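Local coordinates for variant surface glycoprotein MITAT 1.1 (Trypanosoma brucei brucei, PDB 5LY9) that forms a dense coat on the surface of the parasite, whose antigenically distinct variants, expressed in series, let the trypanosome evade the host immune response, at residues T210-V213 against M218-P221; A230-Q233 against G238-A241; N110-L115 against N121-T126; L14-T19 against R159-Q164. All blocks are in the same frame, centred on the assembly; numbering follows the deposited sequence. Where two conformers were deposited one is given.

Contact 1 (T210-V213 against M218-P221)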
loop_
_atom_site.group_PDB
_atom_site.type_symbol
_atom_site.label_atom_id
_atom_site.label_comp_id
_atom_site.label_asym_id
_atom_site.label_seq_id
_atom_site.Cartn_x
_atom_site.Cartn_y
_atom_site.Cartn_z
ATOM N N THR A 210 -6.080 -20.419 -30.533
ATOM C CA THR A 210 -6.390 -20.848 -29.176
ATOM C C THR A 210 -6.570 -19.590 -28.329
ATOM O O THR A 210 -6.014 -18.548 -28.631
ATOM C CB THR A 210 -5.311 -21.757 -28.592
ATOM O OG1 THR A 210 -4.060 -21.067 -28.463
ATOM C CG2 THR A 210 -5.153 -23.102 -29.358
ATOM N N ALA A 211 -7.401 -19.679 -27.298
ATOM C CA ALA A 211 -7.666 -18.519 -26.419
ATOM C C ALA A 211 -7.052 -18.778 -25.064
ATOM O O ALA A 211 -7.103 -19.899 -24.578
ATOM C CB ALA A 211 -9.156 -18.250 -26.268
ATOM N N LYS A 212 -6.407 -17.743 -24.483
ATOM C CA LYS A 212 -5.842 -17.800 -23.159
ATOM C C LYS A 212 -6.762 -17.056 -22.234
ATOM O O LYS A 212 -7.033 -15.838 -22.427
ATOM C CB LYS A 212 -4.453 -17.150 -23.151
ATOM C CG LYS A 212 -3.521 -17.640 -24.224
ATOM C CD LYS A 212 -3.301 -19.140 -24.111
ATOM C CE LYS A 212 -1.966 -19.458 -23.459
ATOM N NZ LYS A 212 -1.585 -18.408 -22.430
ATOM N N VAL A 213 -7.234 -17.742 -21.198
ATOM C CA VAL A 213 -8.179 -17.166 -20.228
ATOM C C VAL A 213 -7.632 -17.418 -18.819
ATOM O O VAL A 213 -6.568 -18.015 -18.652
ATOM C CB VAL A 213 -9.599 -17.685 -20.430
ATOM C CG1 VAL A 213 -10.099 -17.325 -21.828
ATOM C CG2 VAL A 213 -9.702 -19.187 -20.167
ATOM N N MET A 218 -5.359 -20.902 -18.342
ATOM C CA MET A 218 -6.186 -21.846 -19.092
ATOM C C MET A 218 -6.122 -21.535 -20.573
ATOM O O MET A 218 -6.230 -20.388 -20.961
ATOM C CB MET A 218 -7.655 -21.860 -18.635
ATOM C CG MET A 218 -8.550 -22.753 -19.508
ATOM S SD MET A 218 -10.300 -22.665 -18.980
ATOM C CE MET A 218 -10.137 -23.844 -17.817
ATOM N N THR A 219 -5.934 -22.568 -21.378
ATOM C CA THR A 219 -6.004 -22.440 -22.847
ATOM C C THR A 219 -7.290 -23.124 -23.323
ATOM O O THR A 219 -7.482 -24.277 -23.002
ATOM C CB THR A 219 -4.781 -23.118 -23.529
ATOM O OG1 THR A 219 -3.587 -22.573 -23.014
ATOM C CG2 THR A 219 -4.824 -22.909 -25.128
ATOM N N ILE A 220 -8.141 -22.410 -24.082
ATOM C CA ILE A 220 -9.298 -22.934 -24.730
ATOM C C ILE A 220 -8.860 -23.301 -26.180
ATOM O O ILE A 220 -8.342 -22.470 -26.905
ATOM C CB ILE A 220 -10.388 -21.906 -24.761
ATOM C CG1 ILE A 220 -10.817 -21.623 -23.317
ATOM C CG2 ILE A 220 -11.560 -22.399 -25.623
ATOM C CD1 ILE A 220 -11.936 -20.583 -23.101
ATOM N N PRO A 221 -8.999 -24.561 -26.541
ATOM C CA PRO A 221 -8.501 -25.047 -27.819
ATOM C C PRO A 221 -9.338 -24.559 -28.982
ATOM O O PRO A 221 -10.496 -24.164 -28.803
ATOM C CB PRO A 221 -8.638 -26.543 -27.679
ATOM C CG PRO A 221 -9.840 -26.746 -26.821
ATOM C CD PRO A 221 -9.733 -25.590 -25.807
#

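Contact 2 (A230-Q233 against G238-A241)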
loop_
_atom_site.group_PDB
_atom_site.type_symbol
_atom_site.label_atom_id
_atom_site.label_comp_id
_atom_site.label_asym_id
_atom_site.label_seq_id
_atom_site.Cartn_x
_atom_site.Cartn_y
_atom_site.Cartn_z
ATOM N N ALA A 230 -2.181 -24.813 -17.256
ATOM C CA ALA A 230 -0.772 -24.667 -17.244
ATOM C C ALA A 230 -0.254 -25.128 -15.892
ATOM O O ALA A 230 -0.958 -25.135 -14.941
ATOM C CB ALA A 230 -0.394 -23.197 -17.462
ATOM N N ASN A 231 1.040 -25.456 -15.842
ATOM C CA ASN A 231 1.653 -25.819 -14.581
ATOM C C ASN A 231 2.154 -24.592 -13.828
ATOM O O ASN A 231 3.166 -23.976 -14.207
ATOM C CB ASN A 231 2.744 -26.817 -14.858
ATOM C CG ASN A 231 3.314 -27.402 -13.602
ATOM O OD1 ASN A 231 3.197 -26.831 -12.512
ATOM N ND2 ASN A 231 4.027 -28.533 -13.764
ATOM N N MET A 232 1.439 -24.285 -12.749
ATOM C CA MET A 232 1.674 -23.100 -11.924
ATOM C C MET A 232 2.325 -23.515 -10.592
ATOM O O MET A 232 2.521 -22.672 -9.744
ATOM C CB MET A 232 0.367 -22.369 -11.611
ATOM C CG MET A 232 -0.497 -22.095 -12.820
ATOM S SD MET A 232 0.348 -21.288 -14.213
ATOM C CE MET A 232 0.501 -19.696 -13.527
ATOM N N GLN A 233 2.607 -24.807 -10.402
ATOM C CA GLN A 233 3.095 -25.317 -9.134
ATOM C C GLN A 233 4.535 -24.850 -8.923
ATOM O O GLN A 233 4.852 -24.495 -7.855
ATOM C CB GLN A 233 2.927 -26.846 -9.049
ATOM C CG GLN A 233 1.462 -27.254 -9.211
ATOM C CD GLN A 233 1.258 -28.752 -9.173
ATOM O OE1 GLN A 233 2.211 -29.506 -9.115
ATOM N NE2 GLN A 233 0.047 -29.184 -9.314
ATOM N N GLY A 238 9.897 -18.020 -16.719
ATOM C CA GLY A 238 9.070 -18.219 -17.878
ATOM C C GLY A 238 7.603 -17.823 -17.776
ATOM O O GLY A 238 6.998 -17.405 -18.768
ATOM N N HIS A 239 7.051 -17.894 -16.563
ATOM C CA HIS A 239 5.721 -17.395 -16.334
ATOM C C HIS A 239 5.594 -15.916 -16.556
ATOM O O HIS A 239 4.472 -15.452 -16.819
ATOM C CB HIS A 239 5.246 -17.789 -14.905
ATOM C CG HIS A 239 5.042 -19.261 -14.737
ATOM N ND1 HIS A 239 6.022 -20.100 -14.272
ATOM C CD2 HIS A 239 3.961 -20.035 -14.932
ATOM C CE1 HIS A 239 5.575 -21.336 -14.205
ATOM N NE2 HIS A 239 4.320 -21.321 -14.617
ATOM N N LYS A 240 6.677 -15.149 -16.478
ATOM C CA LYS A 240 6.545 -13.708 -16.814
ATOM C C LYS A 240 6.017 -13.512 -18.231
ATOM O O LYS A 240 5.312 -12.554 -18.514
ATOM C CB LYS A 240 7.876 -12.995 -16.729
ATOM C CG LYS A 240 8.418 -12.851 -15.316
ATOM C CD LYS A 240 9.646 -11.954 -15.301
ATOM C CE LYS A 240 9.257 -10.480 -15.624
ATOM N NZ LYS A 240 10.162 -9.420 -15.004
ATOM N N ALA A 241 6.329 -14.438 -19.143
ATOM C CA ALA A 241 5.858 -14.368 -20.534
ATOM C C ALA A 241 4.509 -14.977 -20.634
ATOM O O ALA A 241 3.659 -14.387 -21.251
ATOM C CB ALA A 241 6.795 -15.107 -21.475
#

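Contact 3 (N110-L115 against N121-T126)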
loop_
_atom_site.group_PDB
_atom_site.type_symbol
_atom_site.label_atom_id
_atom_site.label_comp_id
_atom_site.label_asym_id
_atom_site.label_seq_id
_atom_site.Cartn_x
_atom_site.Cartn_y
_atom_site.Cartn_z
ATOM N N ASN A 110 -17.078 -16.560 -12.289
ATOM C CA ASN A 110 -18.427 -16.055 -12.351
ATOM C C ASN A 110 -19.049 -16.359 -13.728
ATOM O O ASN A 110 -20.256 -16.739 -13.805
ATOM C CB ASN A 110 -18.488 -14.557 -12.087
ATOM C CG ASN A 110 -19.904 -13.985 -12.186
ATOM O OD1 ASN A 110 -20.709 -14.183 -11.289
ATOM N ND2 ASN A 110 -20.208 -13.338 -13.283
ATOM N N LEU A 111 -18.264 -16.168 -14.812
ATOM C CA LEU A 111 -18.836 -16.368 -16.133
ATOM C C LEU A 111 -19.186 -17.872 -16.293
ATOM O O LEU A 111 -20.279 -18.198 -16.719
ATOM C CB LEU A 111 -17.835 -15.941 -17.230
ATOM C CG LEU A 111 -18.273 -16.311 -18.634
ATOM C CD1 LEU A 111 -19.586 -15.600 -19.001
ATOM C CD2 LEU A 111 -17.204 -15.969 -19.607
ATOM N N LEU A 112 -18.286 -18.770 -15.902
ATOM C CA LEU A 112 -18.552 -20.187 -16.007
ATOM C C LEU A 112 -19.766 -20.549 -15.176
ATOM O O LEU A 112 -20.633 -21.338 -15.650
ATOM C CB LEU A 112 -17.386 -21.056 -15.604
ATOM C CG LEU A 112 -16.163 -21.022 -16.489
ATOM C CD1 LEU A 112 -15.047 -21.913 -15.923
ATOM C CD2 LEU A 112 -16.528 -21.342 -17.882
ATOM N N GLU A 113 -19.869 -20.024 -13.955
ATOM C CA GLU A 113 -21.065 -20.265 -13.153
ATOM C C GLU A 113 -22.342 -19.838 -13.838
ATOM O O GLU A 113 -23.423 -20.474 -13.705
ATOM C CB GLU A 113 -20.928 -19.604 -11.780
ATOM C CG GLU A 113 -21.908 -20.128 -10.777
ATOM C CD GLU A 113 -21.701 -19.521 -9.376
ATOM O OE1 GLU A 113 -20.597 -18.922 -9.120
ATOM O OE2 GLU A 113 -22.656 -19.651 -8.542
ATOM N N SER A 114 -22.246 -18.749 -14.560
ATOM C CA SER A 114 -23.420 -18.112 -15.165
ATOM C C SER A 114 -23.876 -18.769 -16.439
ATOM O O SER A 114 -25.001 -18.539 -16.861
ATOM C CB SER A 114 -23.131 -16.645 -15.470
ATOM O OG SER A 114 -22.793 -15.939 -14.256
ATOM N N LEU A 115 -23.056 -19.609 -17.030
ATOM C CA LEU A 115 -23.423 -20.261 -18.279
ATOM C C LEU A 115 -24.084 -21.603 -18.003
ATOM O O LEU A 115 -23.627 -22.655 -18.407
ATOM C CB LEU A 115 -22.214 -20.391 -19.211
ATOM C CG LEU A 115 -21.531 -19.126 -19.665
ATOM C CD1 LEU A 115 -20.258 -19.412 -20.491
ATOM C CD2 LEU A 115 -22.544 -18.250 -20.428
ATOM N N ASN A 121 -26.457 -27.157 -20.626
ATOM C CA ASN A 121 -25.376 -26.167 -20.456
ATOM C C ASN A 121 -25.021 -26.071 -19.010
ATOM O O ASN A 121 -25.797 -25.545 -18.189
ATOM C CB ASN A 121 -25.791 -24.805 -21.021
ATOM C CG ASN A 121 -26.317 -24.919 -22.458
ATOM O OD1 ASN A 121 -25.547 -24.873 -23.458
ATOM N ND2 ASN A 121 -27.648 -25.094 -22.587
ATOM N N LYS A 122 -23.817 -26.556 -18.685
ATOM C CA LYS A 122 -23.347 -26.512 -17.314
ATOM C C LYS A 122 -21.848 -26.444 -17.367
ATOM O O LYS A 122 -21.228 -27.319 -17.946
ATOM C CB LYS A 122 -23.784 -27.757 -16.549
ATOM C CG LYS A 122 -25.257 -28.005 -16.498
ATOM C CD LYS A 122 -25.669 -29.232 -15.749
ATOM C CE LYS A 122 -27.192 -29.158 -15.664
ATOM N NZ LYS A 122 -27.715 -30.461 -15.192
ATOM N N CYS A 123 -21.244 -25.418 -16.734
ATOM C CA CYS A 123 -19.780 -25.224 -16.878
ATOM C C CYS A 123 -18.924 -25.522 -15.639
ATOM O O CYS A 123 -17.750 -25.924 -15.735
ATOM C CB CYS A 123 -19.474 -23.822 -17.404
ATOM S SG CYS A 123 -19.856 -23.521 -19.126
ATOM N N LEU A 124 -19.468 -25.301 -14.470
ATOM C CA LEU A 124 -18.801 -25.727 -13.244
ATOM C C LEU A 124 -19.556 -26.915 -12.742
ATOM O O LEU A 124 -20.671 -26.771 -12.276
ATOM C CB LEU A 124 -18.777 -24.634 -12.185
ATOM C CG LEU A 124 -17.952 -23.397 -12.540
ATOM C CD1 LEU A 124 -17.977 -22.468 -11.319
ATOM C CD2 LEU A 124 -16.518 -23.680 -12.957
ATOM N N VAL A 125 -18.950 -28.068 -12.895
ATOM C CA VAL A 125 -19.582 -29.310 -12.561
ATOM C C VAL A 125 -18.818 -30.064 -11.499
ATOM O O VAL A 125 -17.719 -29.661 -11.064
ATOM C CB VAL A 125 -19.791 -30.197 -13.846
ATOM C CG1 VAL A 125 -20.723 -29.494 -14.787
ATOM C CG2 VAL A 125 -18.464 -30.605 -14.518
ATOM N N THR A 126 -19.404 -31.174 -11.026
ATOM C CA THR A 126 -18.810 -31.894 -9.933
ATOM C C THR A 126 -17.853 -32.921 -10.479
ATOM O O THR A 126 -16.633 -32.652 -10.676
ATOM C CB THR A 126 -19.880 -32.478 -9.011
ATOM O OG1 THR A 126 -20.674 -33.401 -9.796
ATOM C CG2 THR A 126 -20.694 -31.391 -8.434
HETATM O O HOH W 1 -22.169 -23.555 -15.061
#

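Contact 4 (L14-T19 against R159-Q164)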
loop_
_atom_site.group_PDB
_atom_site.type_symbol
_atom_site.label_atom_id
_atom_site.label_comp_id
_atom_site.label_asym_id
_atom_site.label_seq_id
_atom_site.Cartn_x
_atom_site.Cartn_y
_atom_site.Cartn_z
ATOM N N LEU A 14 -9.090 -23.123 -7.608
ATOM C CA LEU A 14 -9.245 -21.730 -7.900
ATOM C C LEU A 14 -10.066 -21.018 -6.847
ATOM O O LEU A 14 -9.736 -19.892 -6.479
ATOM C CB LEU A 14 -9.859 -21.474 -9.306
ATOM C CG LEU A 14 -8.907 -21.910 -10.459
ATOM C CD1 LEU A 14 -9.700 -22.005 -11.731
ATOM C CD2 LEU A 14 -7.725 -20.975 -10.621
ATOM N N CYS A 15 -11.149 -21.645 -6.395
ATOM C CA CYS A 15 -11.932 -21.102 -5.236
ATOM C C CYS A 15 -11.061 -20.929 -3.966
ATOM O O CYS A 15 -11.102 -19.931 -3.300
ATOM C CB CYS A 15 -13.121 -21.958 -4.889
ATOM S SG CYS A 15 -14.410 -21.934 -6.159
ATOM N N LYS A 16 -10.214 -21.909 -3.678
ATOM C CA LYS A 16 -9.286 -21.813 -2.548
ATOM C C LYS A 16 -8.332 -20.656 -2.738
ATOM O O LYS A 16 -8.063 -19.922 -1.787
ATOM C CB LYS A 16 -8.502 -23.139 -2.372
ATOM C CG LYS A 16 -9.358 -24.289 -1.864
ATOM C CD LYS A 16 -8.610 -25.622 -2.028
ATOM C CE LYS A 16 -7.495 -25.877 -1.120
ATOM N NZ LYS A 16 -6.949 -27.296 -1.160
ATOM N N LEU A 17 -7.824 -20.491 -3.938
ATOM C CA LEU A 17 -6.867 -19.416 -4.196
ATOM C C LEU A 17 -7.537 -18.076 -4.071
ATOM O O LEU A 17 -6.965 -17.182 -3.423
ATOM C CB LEU A 17 -6.221 -19.587 -5.553
ATOM C CG LEU A 17 -5.242 -18.502 -6.045
ATOM C CD1 LEU A 17 -4.051 -18.373 -5.074
ATOM C CD2 LEU A 17 -4.752 -18.749 -7.484
ATOM N N THR A 18 -8.728 -17.897 -4.696
ATOM C CA THR A 18 -9.372 -16.610 -4.568
ATOM C C THR A 18 -9.686 -16.265 -3.093
ATOM O O THR A 18 -9.521 -15.117 -2.675
ATOM C CB THR A 18 -10.575 -16.423 -5.555
ATOM O OG1 THR A 18 -10.955 -15.047 -5.516
ATOM C CG2 THR A 18 -11.694 -17.214 -5.106
ATOM N N THR A 19 -10.100 -17.272 -2.303
ATOM C CA THR A 19 -10.282 -17.102 -0.859
ATOM C C THR A 19 -8.984 -16.637 -0.165
ATOM O O THR A 19 -9.006 -15.700 0.611
ATOM C CB THR A 19 -10.823 -18.417 -0.251
ATOM O OG1 THR A 19 -12.059 -18.777 -0.937
ATOM C CG2 THR A 19 -11.040 -18.255 1.207
ATOM N N ARG A 159 -1.359 -19.227 3.771
ATOM C CA ARG A 159 -0.169 -19.354 2.983
ATOM C C ARG A 159 -0.047 -20.711 2.357
ATOM O O ARG A 159 1.067 -21.159 2.013
ATOM C CB ARG A 159 1.020 -19.132 3.950
ATOM C CG ARG A 159 1.058 -17.692 4.421
ATOM C CD ARG A 159 1.901 -16.868 3.495
ATOM N NE ARG A 159 1.959 -15.454 3.874
ATOM C CZ ARG A 159 2.711 -14.558 3.237
ATOM N NH1 ARG A 159 3.471 -14.877 2.202
ATOM N NH2 ARG A 159 2.677 -13.313 3.654
ATOM N N THR A 160 -1.200 -21.344 2.085
ATOM C CA THR A 160 -1.173 -22.650 1.476
ATOM C C THR A 160 -1.398 -22.643 0.017
ATOM O O THR A 160 -1.010 -23.627 -0.678
ATOM C CB THR A 160 -2.266 -23.562 2.137
ATOM O OG1 THR A 160 -3.482 -22.846 2.364
ATOM C CG2 THR A 160 -1.713 -24.042 3.500
ATOM N N GLU A 161 -2.092 -21.601 -0.491
ATOM C CA GLU A 161 -2.479 -21.636 -1.892
ATOM C C GLU A 161 -1.450 -20.952 -2.800
ATOM O O GLU A 161 -1.312 -21.329 -3.982
ATOM C CB GLU A 161 -3.868 -21.077 -2.131
ATOM C CG GLU A 161 -4.925 -21.617 -1.153
ATOM C CD GLU A 161 -4.919 -23.144 -1.084
ATOM O OE1 GLU A 161 -4.834 -23.824 -2.135
ATOM O OE2 GLU A 161 -4.925 -23.644 0.083
ATOM N N LEU A 162 -0.706 -20.001 -2.239
ATOM C CA LEU A 162 0.343 -19.304 -2.991
ATOM C C LEU A 162 1.535 -19.246 -2.076
ATOM O O LEU A 162 1.541 -18.499 -1.086
ATOM C CB LEU A 162 -0.121 -17.893 -3.403
ATOM C CG LEU A 162 0.973 -16.988 -4.004
ATOM C CD1 LEU A 162 1.725 -17.772 -5.084
ATOM C CD2 LEU A 162 0.414 -15.643 -4.518
ATOM N N THR A 163 2.462 -20.149 -2.336
ATOM C CA THR A 163 3.595 -20.375 -1.426
ATOM C C THR A 163 4.837 -19.780 -2.029
ATOM O O THR A 163 4.773 -19.193 -3.108
ATOM C CB THR A 163 3.827 -21.863 -1.222
ATOM O OG1 THR A 163 4.287 -22.392 -2.457
ATOM C CG2 THR A 163 2.534 -22.602 -0.844
ATOM N N GLN A 164 5.983 -19.932 -1.354
ATOM C CA GLN A 164 7.260 -19.524 -1.924
ATOM C C GLN A 164 7.548 -20.162 -3.264
ATOM O O GLN A 164 8.150 -19.538 -4.099
ATOM C CB GLN A 164 8.445 -19.815 -1.002
ATOM C CG GLN A 164 8.413 -18.872 0.192
ATOM C CD GLN A 164 9.747 -18.889 1.001
ATOM O OE1 GLN A 164 10.803 -19.308 0.501
ATOM N NE2 GLN A 164 9.678 -18.442 2.230
#

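Contact 1 (T210-V213 against M218-P221)
Ala211 and Ile220 face each other as a hydrogen-bonded antiparallel pair, each backbone giving and receiving one bond. Ala211 N donates to Ile220 O at 3.0 Å, and Ile220 N returns the bond to Ala211 O at 2.8 Å. Two residues on, Val213 and Met218 form a second such pair. Here Val213 N reaches Met218 O almost straight, 174° at the hydrogen. The return bond from Met218 N to Val213 O is longer, 3.1 Å. Strands 211-213 and 218-220 thus make a beta hairpin at the edge of a four-stranded antiparallel sheet, 211-213 being outermost within this chain. Between the two bonded pairs lies Lys212 with Thr219, a non-hydrogen-bonded pair whose backbone groups point outward: those of Thr219 pair with Thr228 on the next strand, while Lys212 O accepts a weak hydrogen bond from Asn110 of the second subunit.

The face carrying Ala211, Val213, Met218 and Ile220 is apolar. Val213 CG2 nestles against Met218 CB at 3.7 Å and also touches Met218 SD, the two side chains running side by side; the Ile220 side chain crosses Val213 at about a right angle, its CD1 touching Val213 CG2. Small Ala211 suits a position where Ser114 of the second subunit packs on it. On the more exposed face, Lys212 in one of its two conformers bends so that its CE lies 3.5 Å from Thr219 OG1, while Thr219 CG2, anti to its own backbone N, meets Thr210 CB at 3.7 Å.

Contact 2 (A230-Q233 against G238-A241)
A single imidazole spans the distance between His239 and the loop at Asn231 and Met232: the nearest CA atoms, Met232 CA and His239 CA, are 8.3 Å apart, and the ring makes the bridge. His239 NE2 donates to the backbone oxygen Asn231 O at 2.9 Å, with 153° at the hydrogen. The oxygen lies at the ring edge, only 6° out of the imidazole plane, although the ring nitrogen is itself tilted from the plane of the carbonyl. Histidine suits the task because its two nitrogens point in different directions: while NE2 reaches across, ND1 bonds with the backbone N of Gly236, and the two bonds together fix the rotation of the ring.

Met232 lies obliquely beside the same ring. Its chain bends at chi2 (-51°) and again at chi3, curling so that CE comes to 3.7 Å from His239 CD2, with SD 4.7 Å from the ring centroid in an oblique Met-aromatic contact. The unbranched, flexible thioether can follow this outline. The loop has its own brace, an Asx turn in which Asn231 OD1 accepts from Gln233 N at 3.0 Å.

The 230-233 loop leaves strand 228-229 and leads toward helix 239-242. Trp246 of helix 244-254 packs on Met232, and His247 of that helix touches His239, while the backbone of Ala230 pairs with Tyr217, just before strand 218-220.

Contact 3 (N110-L115 against N121-T126)
Leu112 and Leu124 interlock at the C-terminal end of the long helix 62-114, covered by the chain that returns after it and tied down by a disulfide from Cys123 to Cys190. The two leucines meet at about a right angle. Leu124 CD2 is 3.8 Å from both CB and CD1 of Leu112, wedged against the side of that chain, and its other methyl, CD1, rests 4.1 Å from Glu113 CB. Branched leucines fill this buried seam well, one methyl for each neighbour. Cys123 CB lies 3.3 Å from Leu112 O and 3.9 Å from Leu112 CD2. Its SG, held anti to the carbonyl carbon (chi1 -73°), turns toward Leu115 CB at 3.9 Å, while the disulfide joins Cys190, in the chain between strands 173-174 and 211-213.

The polar side is looser. No direct hydrogen bond joins the segments, and charged ends turn elsewhere: Glu113 makes a salt bridge with Arg135, and Lys122 reaches the backbone of Asp130. The Asn121 side chain approaches Leu115 O with its CB; its amide nitrogen bonds to Gly117 and to Thr203 of the second subunit, placing this helix end at the dimer interface, where Leu111 also meets its counterpart.

One water is an additional partner of Leu112 O and links the segments: it donates to Leu112 O at 2.8 Å and accepts from Cys123 N at 2.7 Å.

Contact 4 (L14-T19 against R159-Q164)
Opposite charges lie near each other at Lys16 and Glu161, yet they form no salt bridge: Lys16 NZ stays 4.2 Å from Glu161 OE1. What touches the carboxylate is the aliphatic part of the lysine, with CE 3.5 Å from OE1 and CB 3.7 Å from the same oxygen, the two side chains crossing at about a right angle. In Glu161, chi1 (-47°) sets CG anti to the carbonyl carbon and 3.6 Å from Lys16 O, and the bend at chi2 (-51°) turns the carboxylate back along Lys16.

Hydrogen bonds from the loop, Thr160 and Asn169, hold the carboxylate. Thr160 OG1 donates to Glu161 OE2 at 2.8 Å, on the anti side and well out of the carboxylate plane, and Asn169 bonds to OE1. The loop backbone is held to helix 8-21 by Glu20, which accepts from the amides of Thr160, Glu161 and Leu162.

Apolar contact comes from Leu17, whose CD1 lies 4.0 Å from Glu161 CB and 4.3 Å from Leu162 CB. Trp246 of helix 244-254 packs on Leu17, and Ile105 of helix 62-114 also touches it.

At such a separation the attraction of Lys16 is probably longer-range, adding to the hold between helix and loop without dictating a precise geometry, while neutral partners fix the carboxylate.

Along the chain, contact 3 falls inside the long loop closed by contact 4, and contacts 1 and 2 follow in series. Their centres lie about 14 to 25 Å apart, and none touches another; contacts 1, 2 and 3 share one side of the chain's centre. Helix 62-114 ends in contact 3 and also packs against the helix of contact 4, while helix 244-254 lines both contacts 2 and 4. Contacts 1 and 3 both reach the second subunit, where Asn110 of one chain meets Lys212 of the other. Together they join loops, a small sheet and helices in one half of the elongated N-terminal part of this A-type VSG, within its dimer.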